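Local coordinates for protein putative O-methyltransferase (Klebsiella pneumoniae subsp. pneumoniae, PDB 3TFW) that probably catalyses the S-adenosylmethionine-dependent transfer of a methyl group to an oxygen atom of its acceptor substrate, at residues W155-S160 with E200-A205; T206-V211 with D217-A222; R83-D88 with D114-L119. All coordinates share one frame; numbering follows the deposited sequence.

Interaction 1: W155-S160 with E200-A205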
ATOM      1  N   TRP A 155      -9.993  13.895  15.085  1.00 14.37           N
ATOM      2  CA  TRP A 155      -8.759  14.165  15.839  1.00 14.09           C
ATOM      3  C   TRP A 155      -7.499  13.984  14.987  1.00 13.74           C
ATOM      4  O   TRP A 155      -6.540  14.759  15.108  1.00 13.95           O
ATOM      5  CB  TRP A 155      -8.701  13.293  17.102  1.00 13.87           C
ATOM      6  CG  TRP A 155      -9.573  13.818  18.183  1.00 15.31           C
ATOM      7  CD1 TRP A 155     -10.717  13.244  18.678  1.00 15.34           C
ATOM      8  CD2 TRP A 155      -9.391  15.040  18.901  1.00 16.08           C
ATOM      9  NE1 TRP A 155     -11.249  14.037  19.671  1.00 16.25           N
ATOM     10  CE2 TRP A 155     -10.460  15.145  19.827  1.00 17.55           C
ATOM     11  CE3 TRP A 155      -8.425  16.053  18.861  1.00 17.62           C
ATOM     12  CZ2 TRP A 155     -10.591  16.229  20.706  1.00 18.53           C
ATOM     13  CZ3 TRP A 155      -8.554  17.137  19.734  1.00 17.90           C
ATOM     14  CH2 TRP A 155      -9.633  17.213  20.649  1.00 19.04           C
ATOM     15  N   ALA A 156      -7.503  12.974  14.115  1.00 13.29           N
ATOM     16  CA  ALA A 156      -6.377  12.740  13.191  1.00 13.42           C
ATOM     17  C   ALA A 156      -6.173  13.983  12.327  1.00 13.81           C
ATOM     18  O   ALA A 156      -5.048  14.453  12.156  1.00 13.83           O
ATOM     19  CB  ALA A 156      -6.630  11.493  12.284  1.00 12.76           C
ATOM     20  N   LEU A 157      -7.275  14.536  11.825  1.00 14.38           N
ATOM     21  CA  LEU A 157      -7.198  15.709  10.955  1.00 15.48           C
ATOM     22  C   LEU A 157      -6.690  16.928  11.715  1.00 15.46           C
ATOM     23  O   LEU A 157      -5.900  17.711  11.188  1.00 15.53           O
ATOM     24  CB  LEU A 157      -8.546  15.986  10.281  1.00 15.53           C
ATOM     25  CG  LEU A 157      -8.812  15.165   9.020  1.00 17.75           C
ATOM     26  CD1 LEU A 157     -10.324  15.082   8.729  1.00 18.97           C
ATOM     27  CD2 LEU A 157      -8.037  15.702   7.807  1.00 17.44           C
ATOM     28  N   ARG A 158      -7.139  17.068  12.957  1.00 15.80           N
ATOM     29  CA  ARG A 158      -6.687  18.146  13.819  1.00 16.22           C
ATOM     30  C   ARG A 158      -5.172  18.099  14.016  1.00 15.75           C
ATOM     31  O   ARG A 158      -4.518  19.138  14.000  1.00 15.91           O
ATOM     32  CB  ARG A 158      -7.428  18.107  15.157  1.00 16.65           C
ATOM     33  CG  ARG A 158      -6.762  18.883  16.314  1.00 20.89           C
ATOM     34  CD  ARG A 158      -6.792  20.405  16.105  1.00 26.88           C
ATOM     35  NE  ARG A 158      -6.205  21.114  17.249  1.00 29.74           N
ATOM     36  CZ  ARG A 158      -4.902  21.345  17.423  1.00 30.72           C
ATOM     37  NH1 ARG A 158      -4.008  20.925  16.531  1.00 31.34           N
ATOM     38  NH2 ARG A 158      -4.488  21.991  18.507  1.00 30.50           N
ATOM     39  N   TYR A 159      -4.614  16.902  14.170  1.00 14.88           N
ATOM     40  CA  TYR A 159      -3.180  16.753  14.394  1.00 15.05           C
ATOM     41  C   TYR A 159      -2.419  16.257  13.169  1.00 15.47           C
ATOM     42  O   TYR A 159      -1.521  15.415  13.283  1.00 14.74           O
ATOM     43  CB  TYR A 159      -2.919  15.893  15.643  1.00 14.98           C
ATOM     44  CG  TYR A 159      -3.388  16.600  16.916  1.00 15.77           C
ATOM     45  CD1 TYR A 159      -2.677  17.686  17.436  1.00 16.66           C
ATOM     46  CD2 TYR A 159      -4.541  16.193  17.578  1.00 17.15           C
ATOM     47  CE1 TYR A 159      -3.103  18.345  18.590  1.00 17.10           C
ATOM     48  CE2 TYR A 159      -4.977  16.849  18.734  1.00 17.15           C
ATOM     49  CZ  TYR A 159      -4.250  17.923  19.228  1.00 18.06           C
ATOM     50  OH  TYR A 159      -4.676  18.581  20.363  1.00 19.90           O
ATOM     51  N   SER A 160      -2.771  16.822  12.010  1.00 15.90           N
ATOM     52  CA  SER A 160      -2.132  16.508  10.729  1.00 17.17           C
ATOM     53  C   SER A 160      -1.464  17.744  10.143  1.00 17.66           C
ATOM     54  O   SER A 160      -1.761  18.868  10.557  1.00 18.66           O
ATOM     55  CB  SER A 160      -3.179  16.013   9.726  1.00 16.53           C
ATOM     56  OG  SER A 160      -3.599  14.701  10.056  1.00 21.13           O
ATOM     57  N   GLU A 200     -14.312  14.851   2.644  1.00 22.45           N
ATOM     58  CA  GLU A 200     -13.329  15.795   3.177  1.00 22.39           C
ATOM     59  C   GLU A 200     -12.330  16.242   2.101  1.00 22.24           C
ATOM     60  O   GLU A 200     -11.480  15.455   1.685  1.00 22.59           O
ATOM     61  CB  GLU A 200     -12.586  15.160   4.366  1.00 22.38           C
ATOM     62  CG  GLU A 200     -11.491  16.026   4.979  1.00 22.57           C
ATOM     63  CD  GLU A 200     -12.020  17.369   5.437  1.00 23.74           C
ATOM     64  OE1 GLU A 200     -12.816  17.401   6.399  1.00 22.69           O
ATOM     65  OE2 GLU A 200     -11.637  18.390   4.826  1.00 23.36           O
ATOM     66  N   PRO A 201     -12.411  17.518   1.655  1.00 22.17           N
ATOM     67  CA  PRO A 201     -11.475  18.002   0.627  1.00 21.72           C
ATOM     68  C   PRO A 201     -10.007  18.019   1.072  1.00 20.79           C
ATOM     69  O   PRO A 201      -9.117  17.969   0.227  1.00 20.34           O
ATOM     70  CB  PRO A 201     -11.967  19.429   0.331  1.00 22.46           C
ATOM     71  CG  PRO A 201     -12.790  19.812   1.500  1.00 22.62           C
ATOM     72  CD  PRO A 201     -13.405  18.545   2.018  1.00 22.20           C
ATOM     73  N   ARG A 202      -9.768  18.079   2.381  1.00 19.47           N
ATOM     74  CA  ARG A 202      -8.408  18.028   2.914  1.00 19.02           C
ATOM     75  C   ARG A 202      -7.775  16.626   2.797  1.00 17.71           C
ATOM     76  O   ARG A 202      -6.615  16.451   3.142  1.00 17.32           O
ATOM     77  CB  ARG A 202      -8.391  18.482   4.375  1.00 19.27           C
ATOM     78  CG  ARG A 202      -8.614  19.990   4.567  1.00 22.40           C
ATOM     79  CD  ARG A 202      -8.883  20.311   6.023  1.00 25.93           C
ATOM     80  NE  ARG A 202      -7.733  20.013   6.877  1.00 28.48           N
ATOM     81  CZ  ARG A 202      -7.815  19.783   8.185  1.00 29.70           C
ATOM     82  NH1 ARG A 202      -8.991  19.809   8.792  1.00 31.45           N
ATOM     83  NH2 ARG A 202      -6.723  19.525   8.884  1.00 30.83           N
ATOM     84  N   LEU A 203      -8.543  15.642   2.327  1.00 16.20           N
ATOM     85  CA  LEU A 203      -8.028  14.282   2.130  1.00 15.11           C
ATOM     86  C   LEU A 203      -8.106  13.796   0.679  1.00 15.36           C
ATOM     87  O   LEU A 203      -9.088  14.060  -0.023  1.00 14.69           O
ATOM     88  CB  LEU A 203      -8.762  13.292   3.043  1.00 14.93           C
ATOM     89  CG  LEU A 203      -8.604  13.480   4.555  1.00 14.09           C
ATOM     90  CD1 LEU A 203      -9.552  12.554   5.307  1.00 15.01           C
ATOM     91  CD2 LEU A 203      -7.161  13.245   5.006  1.00 13.61           C
ATOM     92  N   THR A 204      -7.059  13.095   0.244  1.00 13.96           N
ATOM     93  CA  THR A 204      -7.091  12.307  -0.984  1.00 13.77           C
ATOM     94  C   THR A 204      -6.915  10.848  -0.560  1.00 13.48           C
ATOM     95  O   THR A 204      -5.855  10.456  -0.054  1.00 12.51           O
ATOM     96  CB  THR A 204      -5.974  12.731  -1.960  1.00 14.23           C
ATOM     97  OG1 THR A 204      -6.174  14.101  -2.344  1.00 13.40           O
ATOM     98  CG2 THR A 204      -5.972  11.854  -3.235  1.00 15.07           C
ATOM     99  N   ALA A 205      -7.952  10.048  -0.768  1.00 13.92           N
ATOM    100  CA  ALA A 205      -8.000   8.725  -0.157  1.00 13.71           C
ATOM    101  C   ALA A 205      -8.280   7.600  -1.146  1.00 14.33           C
ATOM    102  O   ALA A 205      -8.878   7.807  -2.202  1.00 14.28           O
ATOM    103  CB  ALA A 205      -9.042   8.727   0.949  1.00 13.76           C
TER

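Interaction 2: T206-V211 with D217-A222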
ATOM      1  N   THR A 206      -7.836   6.403  -0.776  1.00 14.75           N
ATOM      2  CA  THR A 206      -8.184   5.179  -1.477  1.00 14.92           C
ATOM      3  C   THR A 206      -8.327   4.078  -0.432  1.00 15.20           C
ATOM      4  O   THR A 206      -8.100   4.301   0.761  1.00 15.15           O
ATOM      5  CB  THR A 206      -7.120   4.791  -2.531  1.00 15.19           C
ATOM      6  OG1 THR A 206      -7.628   3.731  -3.358  1.00 14.77           O
ATOM      7  CG2 THR A 206      -5.805   4.346  -1.867  1.00 14.65           C
ATOM      8  N   ALA A 207      -8.727   2.896  -0.877  1.00 15.10           N
ATOM      9  CA  ALA A 207      -8.809   1.744  -0.003  1.00 15.31           C
ATOM     10  C   ALA A 207      -8.427   0.508  -0.808  1.00 16.07           C
ATOM     11  O   ALA A 207      -8.709   0.441  -2.014  1.00 16.40           O
ATOM     12  CB  ALA A 207     -10.211   1.616   0.552  1.00 15.72           C
ATOM     13  N   LEU A 208      -7.776  -0.456  -0.156  1.00 15.65           N
ATOM     14  CA  LEU A 208      -7.451  -1.728  -0.795  1.00 15.25           C
ATOM     15  C   LEU A 208      -8.002  -2.879   0.037  1.00 15.76           C
ATOM     16  O   LEU A 208      -7.811  -2.930   1.262  1.00 13.61           O
ATOM     17  CB  LEU A 208      -5.940  -1.911  -0.990  1.00 15.73           C
ATOM     18  CG  LEU A 208      -5.122  -0.900  -1.809  1.00 17.12           C
ATOM     19  CD1 LEU A 208      -3.634  -1.236  -1.734  1.00 19.91           C
ATOM     20  CD2 LEU A 208      -5.586  -0.855  -3.263  1.00 17.31           C
ATOM     21  N   GLN A 209      -8.708  -3.787  -0.628  1.00 15.66           N
ATOM     22  CA  GLN A 209      -9.087  -5.059   0.003  1.00 16.32           C
ATOM     23  C   GLN A 209      -7.912  -6.015  -0.078  1.00 16.75           C
ATOM     24  O   GLN A 209      -7.224  -6.087  -1.108  1.00 16.57           O
ATOM     25  CB  GLN A 209     -10.270  -5.685  -0.726  1.00 16.45           C
ATOM     26  CG  GLN A 209     -11.517  -4.859  -0.746  1.00 16.29           C
ATOM     27  CD  GLN A 209     -12.658  -5.600  -1.399  1.00 17.50           C
ATOM     28  OE1 GLN A 209     -13.074  -6.649  -0.916  1.00 17.43           O
ATOM     29  NE2 GLN A 209     -13.176  -5.054  -2.506  1.00 17.49           N
ATOM     30  N   THR A 210      -7.683  -6.763   1.000  1.00 17.52           N
ATOM     31  CA  THR A 210      -6.557  -7.672   1.073  1.00 18.77           C
ATOM     32  C   THR A 210      -7.028  -9.080   1.438  1.00 18.82           C
ATOM     33  O   THR A 210      -8.101  -9.248   2.019  1.00 19.41           O
ATOM     34  CB  THR A 210      -5.515  -7.211   2.111  1.00 19.33           C
ATOM     35  OG1 THR A 210      -6.127  -7.139   3.406  1.00 20.79           O
ATOM     36  CG2 THR A 210      -4.914  -5.842   1.732  1.00 19.94           C
ATOM     37  N   VAL A 211      -6.232 -10.072   1.064  1.00 19.41           N
ATOM     38  CA  VAL A 211      -6.377 -11.433   1.601  1.00 19.54           C
ATOM     39  C   VAL A 211      -5.021 -11.949   2.046  1.00 19.82           C
ATOM     40  O   VAL A 211      -3.995 -11.317   1.789  1.00 20.29           O
ATOM     41  CB  VAL A 211      -7.065 -12.410   0.599  1.00 19.48           C
ATOM     42  CG1 VAL A 211      -8.524 -12.037   0.406  1.00 19.43           C
ATOM     43  CG2 VAL A 211      -6.307 -12.473  -0.715  1.00 19.49           C
ATOM     44  N   ASP A 217      -9.951  -8.857   4.350  1.00 19.84           N
ATOM     45  CA  ASP A 217     -10.156  -7.576   5.017  1.00 19.31           C
ATOM     46  C   ASP A 217      -9.697  -6.441   4.110  1.00 18.55           C
ATOM     47  O   ASP A 217      -9.629  -6.586   2.874  1.00 18.13           O
ATOM     48  CB  ASP A 217      -9.423  -7.545   6.374  1.00 19.60           C
ATOM     49  CG  ASP A 217     -10.140  -6.678   7.427  1.00 20.38           C
ATOM     50  OD1 ASP A 217     -10.910  -5.764   7.071  1.00 20.88           O
ATOM     51  OD2 ASP A 217      -9.914  -6.905   8.639  1.00 24.21           O
ATOM     52  N   GLY A 218      -9.423  -5.287   4.703  1.00 17.46           N
ATOM     53  CA  GLY A 218      -8.999  -4.151   3.899  1.00 16.80           C
ATOM     54  C   GLY A 218      -8.657  -2.947   4.747  1.00 16.36           C
ATOM     55  O   GLY A 218      -8.942  -2.923   5.950  1.00 15.70           O
ATOM     56  N   PHE A 219      -8.065  -1.946   4.101  1.00 15.53           N
ATOM     57  CA  PHE A 219      -7.613  -0.750   4.794  1.00 15.52           C
ATOM     58  C   PHE A 219      -7.780   0.503   3.927  1.00 15.56           C
ATOM     59  O   PHE A 219      -7.803   0.422   2.701  1.00 15.24           O
ATOM     60  CB  PHE A 219      -6.158  -0.912   5.258  1.00 15.81           C
ATOM     61  CG  PHE A 219      -5.139  -0.936   4.136  1.00 17.88           C
ATOM     62  CD1 PHE A 219      -4.488   0.233   3.738  1.00 18.80           C
ATOM     63  CD2 PHE A 219      -4.804  -2.131   3.500  1.00 19.78           C
ATOM     64  CE1 PHE A 219      -3.541   0.214   2.703  1.00 20.73           C
ATOM     65  CE2 PHE A 219      -3.855  -2.158   2.464  1.00 20.73           C
ATOM     66  CZ  PHE A 219      -3.226  -0.999   2.067  1.00 20.27           C
ATOM     67  N   THR A 220      -7.902   1.652   4.578  1.00 14.99           N
ATOM     68  CA  THR A 220      -7.889   2.929   3.870  1.00 14.98           C
ATOM     69  C   THR A 220      -6.536   3.602   4.013  1.00 14.98           C
ATOM     70  O   THR A 220      -5.807   3.374   4.985  1.00 13.91           O
ATOM     71  CB  THR A 220      -8.992   3.870   4.379  1.00 14.99           C
ATOM     72  OG1 THR A 220      -8.788   4.153   5.771  1.00 16.71           O
ATOM     73  CG2 THR A 220     -10.349   3.230   4.197  1.00 16.42           C
ATOM     74  N   LEU A 221      -6.210   4.434   3.031  1.00 14.61           N
ATOM     75  CA  LEU A 221      -4.984   5.201   3.031  1.00 15.07           C
ATOM     76  C   LEU A 221      -5.372   6.583   2.537  1.00 14.72           C
ATOM     77  O   LEU A 221      -5.985   6.696   1.468  1.00 14.67           O
ATOM     78  CB  LEU A 221      -3.998   4.545   2.080  1.00 15.62           C
ATOM     79  CG  LEU A 221      -2.492   4.772   2.199  1.00 20.01           C
ATOM     80  CD1 LEU A 221      -1.967   4.414   3.574  1.00 22.47           C
ATOM     81  CD2 LEU A 221      -1.801   3.892   1.150  1.00 22.64           C
ATOM     82  N   ALA A 222      -5.056   7.621   3.318  1.00 13.89           N
ATOM     83  CA  ALA A 222      -5.460   8.990   2.971  1.00 13.45           C
ATOM     84  C   ALA A 222      -4.274   9.931   3.153  1.00 13.48           C
ATOM     85  O   ALA A 222      -3.568   9.853   4.164  1.00 13.79           O
ATOM     86  CB  ALA A 222      -6.650   9.448   3.834  1.00 13.25           C
TER

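Interaction 3: R83-D88 with D114-L119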
ATOM      1  N   ARG A  83      10.571   0.898  15.089  1.00 16.62           N
ATOM      2  CA  ARG A  83      11.948   0.578  14.649  1.00 17.92           C
ATOM      3  C   ARG A  83      12.460   1.481  13.532  1.00 18.60           C
ATOM      4  O   ARG A  83      13.672   1.667  13.384  1.00 18.85           O
ATOM      5  CB  ARG A  83      12.041  -0.869  14.188  1.00 18.13           C
ATOM      6  CG  ARG A  83      12.139  -1.851  15.311  1.00 20.14           C
ATOM      7  CD  ARG A  83      11.785  -3.215  14.797  1.00 24.20           C
ATOM      8  NE  ARG A  83      12.094  -4.249  15.772  1.00 26.59           N
ATOM      9  CZ  ARG A  83      12.150  -5.541  15.481  1.00 27.94           C
ATOM     10  NH1 ARG A  83      11.935  -5.951  14.234  1.00 27.93           N
ATOM     11  NH2 ARG A  83      12.435  -6.421  16.432  1.00 27.80           N
ATOM     12  N   GLU A  84      11.537   2.055  12.761  1.00 18.48           N
ATOM     13  CA  GLU A  84      11.903   2.878  11.617  1.00 18.57           C
ATOM     14  C   GLU A  84      12.063   4.355  11.953  1.00 19.04           C
ATOM     15  O   GLU A  84      12.449   5.136  11.098  1.00 18.63           O
ATOM     16  CB  GLU A  84      10.899   2.691  10.468  1.00 18.74           C
ATOM     17  CG  GLU A  84      10.735   1.248  10.016  1.00 18.97           C
ATOM     18  CD  GLU A  84      12.031   0.624   9.528  1.00 21.15           C
ATOM     19  OE1 GLU A  84      12.902   1.350   9.018  1.00 22.77           O
ATOM     20  OE2 GLU A  84      12.169  -0.605   9.647  1.00 23.61           O
ATOM     21  N   LEU A  85      11.764   4.733  13.193  1.00 19.01           N
ATOM     22  CA  LEU A  85      11.924   6.113  13.632  1.00 20.07           C
ATOM     23  C   LEU A  85      13.401   6.489  13.799  1.00 21.33           C
ATOM     24  O   LEU A  85      14.213   5.648  14.190  1.00 21.53           O
ATOM     25  CB  LEU A  85      11.167   6.356  14.950  1.00 19.58           C
ATOM     26  CG  LEU A  85       9.632   6.386  14.930  1.00 19.51           C
ATOM     27  CD1 LEU A  85       9.100   6.357  16.371  1.00 18.78           C
ATOM     28  CD2 LEU A  85       9.118   7.643  14.227  1.00 18.85           C
ATOM     29  N   PRO A  86      13.746   7.757  13.508  1.00 22.63           N
ATOM     30  CA  PRO A  86      15.077   8.276  13.852  1.00 23.81           C
ATOM     31  C   PRO A  86      15.271   8.328  15.371  1.00 24.66           C
ATOM     32  O   PRO A  86      14.312   8.122  16.125  1.00 24.43           O
ATOM     33  CB  PRO A  86      15.060   9.692  13.265  1.00 24.10           C
ATOM     34  CG  PRO A  86      13.622  10.073  13.220  1.00 23.84           C
ATOM     35  CD  PRO A  86      12.902   8.790  12.886  1.00 22.60           C
ATOM     36  N   ALA A  87      16.496   8.621  15.809  1.00 25.35           N
ATOM     37  CA  ALA A  87      16.825   8.703  17.235  1.00 25.81           C
ATOM     38  C   ALA A  87      15.974   9.720  18.014  1.00 25.93           C
ATOM     39  O   ALA A  87      15.719   9.530  19.204  1.00 26.85           O
ATOM     40  CB  ALA A  87      18.318   8.999  17.418  1.00 26.43           C
ATOM     41  N   ASP A  88      15.529  10.784  17.348  1.00 25.63           N
ATOM     42  CA  ASP A  88      14.686  11.810  17.988  1.00 24.90           C
ATOM     43  C   ASP A  88      13.187  11.618  17.701  1.00 23.48           C
ATOM     44  O   ASP A  88      12.365  12.484  18.027  1.00 23.39           O
ATOM     45  CB  ASP A  88      15.128  13.207  17.547  1.00 25.57           C
ATOM     46  CG  ASP A  88      15.029  13.409  16.043  1.00 27.43           C
ATOM     47  OD1 ASP A  88      15.079  12.412  15.293  1.00 28.21           O
ATOM     48  OD2 ASP A  88      14.892  14.574  15.610  1.00 30.85           O
ATOM     49  N   ASP A 114      11.237   1.255  23.716  1.00 24.26           N
ATOM     50  CA  ASP A 114      10.470   1.887  24.771  1.00 24.96           C
ATOM     51  C   ASP A 114      10.874   3.330  25.077  1.00 24.84           C
ATOM     52  O   ASP A 114      10.154   4.029  25.775  1.00 25.19           O
ATOM     53  CB  ASP A 114      10.418   1.009  26.027  1.00 25.46           C
ATOM     54  CG  ASP A 114      11.788   0.628  26.541  1.00 27.21           C
ATOM     55  OD1 ASP A 114      12.626   0.104  25.763  1.00 27.44           O
ATOM     56  OD2 ASP A 114      12.007   0.832  27.756  1.00 30.94           O
ATOM     57  N   GLN A 115      12.012   3.773  24.539  1.00 24.88           N
ATOM     58  CA  GLN A 115      12.423   5.175  24.640  1.00 25.69           C
ATOM     59  C   GLN A 115      11.733   6.051  23.582  1.00 25.09           C
ATOM     60  O   GLN A 115      11.423   7.212  23.844  1.00 26.52           O
ATOM     61  CB  GLN A 115      13.957   5.321  24.577  1.00 26.29           C
ATOM     62  CG  GLN A 115      14.459   6.763  24.717  1.00 30.13           C
ATOM     63  CD  GLN A 115      15.971   6.882  24.915  1.00 35.07           C
ATOM     64  OE1 GLN A 115      16.762   6.153  24.294  1.00 37.52           O
ATOM     65  NE2 GLN A 115      16.380   7.820  25.770  1.00 35.76           N
ATOM     66  N   ARG A 116      11.477   5.482  22.406  1.00 23.97           N
ATOM     67  CA  ARG A 116      10.815   6.196  21.302  1.00 22.79           C
ATOM     68  C   ARG A 116       9.286   6.211  21.437  1.00 21.04           C
ATOM     69  O   ARG A 116       8.606   7.132  20.953  1.00 20.93           O
ATOM     70  CB  ARG A 116      11.202   5.559  19.971  1.00 23.07           C
ATOM     71  CG  ARG A 116      12.520   6.081  19.423  1.00 26.89           C
ATOM     72  CD  ARG A 116      12.992   5.241  18.275  1.00 31.18           C
ATOM     73  NE  ARG A 116      13.695   4.055  18.748  1.00 33.85           N
ATOM     74  CZ  ARG A 116      14.112   3.067  17.966  1.00 34.08           C
ATOM     75  NH1 ARG A 116      13.894   3.113  16.655  1.00 32.55           N
ATOM     76  NH2 ARG A 116      14.754   2.036  18.501  1.00 34.36           N
ATOM     77  N   VAL A 117       8.757   5.186  22.094  1.00 18.69           N
ATOM     78  CA  VAL A 117       7.315   5.010  22.215  1.00 17.68           C
ATOM     79  C   VAL A 117       6.792   5.526  23.538  1.00 17.29           C
ATOM     80  O   VAL A 117       7.362   5.243  24.598  1.00 16.92           O
ATOM     81  CB  VAL A 117       6.885   3.538  22.029  1.00 17.16           C
ATOM     82  CG1 VAL A 117       5.375   3.399  22.195  1.00 15.51           C
ATOM     83  CG2 VAL A 117       7.336   3.019  20.656  1.00 17.15           C
ATOM     84  N   THR A 118       5.703   6.286  23.458  1.00 15.99           N
ATOM     85  CA  THR A 118       4.953   6.684  24.635  1.00 16.00           C
ATOM     86  C   THR A 118       3.590   5.991  24.596  1.00 15.95           C
ATOM     87  O   THR A 118       2.812   6.164  23.646  1.00 15.15           O
ATOM     88  CB  THR A 118       4.798   8.223  24.731  1.00 15.83           C
ATOM     89  OG1 THR A 118       6.096   8.831  24.836  1.00 17.44           O
ATOM     90  CG2 THR A 118       3.973   8.613  25.960  1.00 16.95           C
ATOM     91  N   LEU A 119       3.334   5.179  25.619  1.00 15.84           N
ATOM     92  CA  LEU A 119       2.091   4.433  25.723  1.00 17.22           C
ATOM     93  C   LEU A 119       1.183   5.121  26.736  1.00 17.47           C
ATOM     94  O   LEU A 119       1.516   5.214  27.922  1.00 17.44           O
ATOM     95  CB  LEU A 119       2.379   2.972  26.115  1.00 17.16           C
ATOM     96  CG  LEU A 119       1.232   2.014  26.478  1.00 20.27           C
ATOM     97  CD1 LEU A 119       0.095   2.093  25.488  1.00 21.05           C
ATOM     98  CD2 LEU A 119       1.733   0.582  26.577  1.00 22.15           C
TER
HETATM   99  O   HOH W   1      15.464   0.545  15.398  1.00 43.89           O

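Interaction 1: W155-S160 with E200-A205
In the Rossmann-like fold of this methyltransferase family, the C-terminal end of helix 149-158 packs on the turn into strand 203-211, and Leu157 makes the contact by resting on Glu200, Arg202 and Leu203. Its branched end suits the place, because one methyl meets Leu203 and the Arg202 guanidinium, the other Glu200. CG stands anti to the carbonyl carbon (chi1 -83°) and CD1 is roughly anti to CA (chi2 158°); CD2 meets CD2 of Leu203 tip to tip at 3.8 Å. The other methyl, CD1, lies 4.0 Å from CG of Glu200.

CD2 of Leu157 also sits over the centre of one face of the Arg202 guanidinium, 4.1 Å from CZ. The arginine chain bends at chi3, and NH2 comes within 3.0 Å of Leu157 O. This hydrogen bond is weak, its N-H pointing well off line at 132°. Leu157 O, at the end of the helix, also receives a weak bond from Ser160 N.

Each side is also braced internally. Ser160 OG gives a hydrogen bond to Ala156 O at 2.6 Å, approaching from above the carbonyl plane. In the type I turn, Leu203 N bonds to Glu200 O, and the bent Glu200 side chain accepts from Arg202 N through the anti lone pair of OE2 at 3.1 Å. Leu203 continues inward onto Ile166, Ala222 and Val224, while Thr204 OG1 bonds to Asn225 and, weakly, to Arg60 of the second subunit.

The buried Leu157 and Leu203 thus meet through methyls alone, whereas the partly exposed Arg202 combines an apolar contact on its guanidinium face with one weak hydrogen bond.

Interaction 2: T206-V211 with D217-A222
Leu208 and Phe219 are paired across an antiparallel beta hairpin, strands 203-211 and 217-224, the C-terminal hairpin at one edge of the methyltransferase sheet, where 203-211 is the outermost strand within this chain. Backbone bonds come first: the hydrogen-bonded pairs Thr206-Leu221, Leu208-Phe219 and Thr210-Asp217 each exchange two N-H...O=C bonds, the shortest from Thr210 N to Asp217 O at 2.7 Å. Weaker CA-H...O contacts add to them, such as Ala207 CA to Phe219 O at 3.2 Å.

Apolar packing gathers on the face of Leu208, Thr210 and Phe219. Phe219 CG stands between the backbone N and the carbonyl carbon (chi1 69°), which brings the ring alongside Leu208, whose CD1 is 3.8 Å from CZ. Thr210 crosses it at about a right angle, with CG2 in the ring plane at the edge, 3.9 Å from CE2. The ring goes on to meet Phe54. On the other face Ala207 CB touches Thr220 CG2.

Polar ends find partners beyond the two strands: Gln209 OE1 bonds to Trp216 and Asp217 OD2 to Asn170, both in the same chain; Thr206 OG1 bonds to Asn50, and Gln209 NE2 to Trp12 and Asp16, of the second subunit. Residues 209-211 also pair with a strand of the second subunit, continuing the sheet. Glycine suits position 218: Gly218 CA lies 4.0 Å from Gln209 CA and 3.1 Å from Leu208 O.

Interaction 3: R83-D88 with D114-L119
Arg116 lays its side chain along the backbone of Leu85 and Pro86, in the loop that joins helix 76-82 to strand 90-95. The path is set by its torsions. CG stands anti to the carbonyl carbon, the chain runs out extended at chi2, and a bend at chi3 (-83°) then turns the guanidinium toward the carbonyl of Arg83. At this bend CD touches the loop, 4.0 Å from Leu85 CB and 3.8 Å from Pro86 O. A long aliphatic stem with a charged end fits such a site, since the methylenes can lie on the loop while the head comes near two carbonyl oxygens.

Those oxygens are approached but not bonded directly. NH1 of Arg116 is 3.6 Å from Arg83 O, which lies at the edge of the guanidinium and in its plane. Leu85 O comes equally near at 3.6 Å from NH1, from an oblique direction. A water closes the gap to the first of them, giving a hydrogen bond to Arg83 O at 2.9 Å and accepting one from Arg116 NH1 at 3.3 Å. It too lies in the guanidinium plane. Both carbonyls probably attract the positive head without fixing it tightly.

Leu85 directs its CB toward Arg116 but packs on Leu91 of strand 90-95, as befits a buried leucine. Arg83 turns away to a salt bridge with Asp27, and Glu84 to one with Arg60. Beyond Arg116, whose backbone bonds to Leu91, Val117 begins strand 117-121 and touches Thr93 of strand 90-95 and Leu108 of helix 98-110.

In the fold
Along the chain the contacts follow in series, 83-88 with 114-119 closing first, then interaction 1, then interaction 2. All three reach one mixed seven-stranded sheet, whose outermost strands within the chain are 117-121, at interaction 3, and 203-211, shared by interactions 1 and 2. Those two touch, where Ala205 and Leu203 pack on Ala222, although their centres are 17 Å apart. Interaction 3 lies about 24 Å from interaction 1 and 26 Å from interaction 2, centre to centre, and across the chain's centre from the latter. Interactions 1 and 2 both meet the second subunit, so the hairpin end of the sheet serves dimer assembly, whereas no other chain of the assembly touches interaction 3.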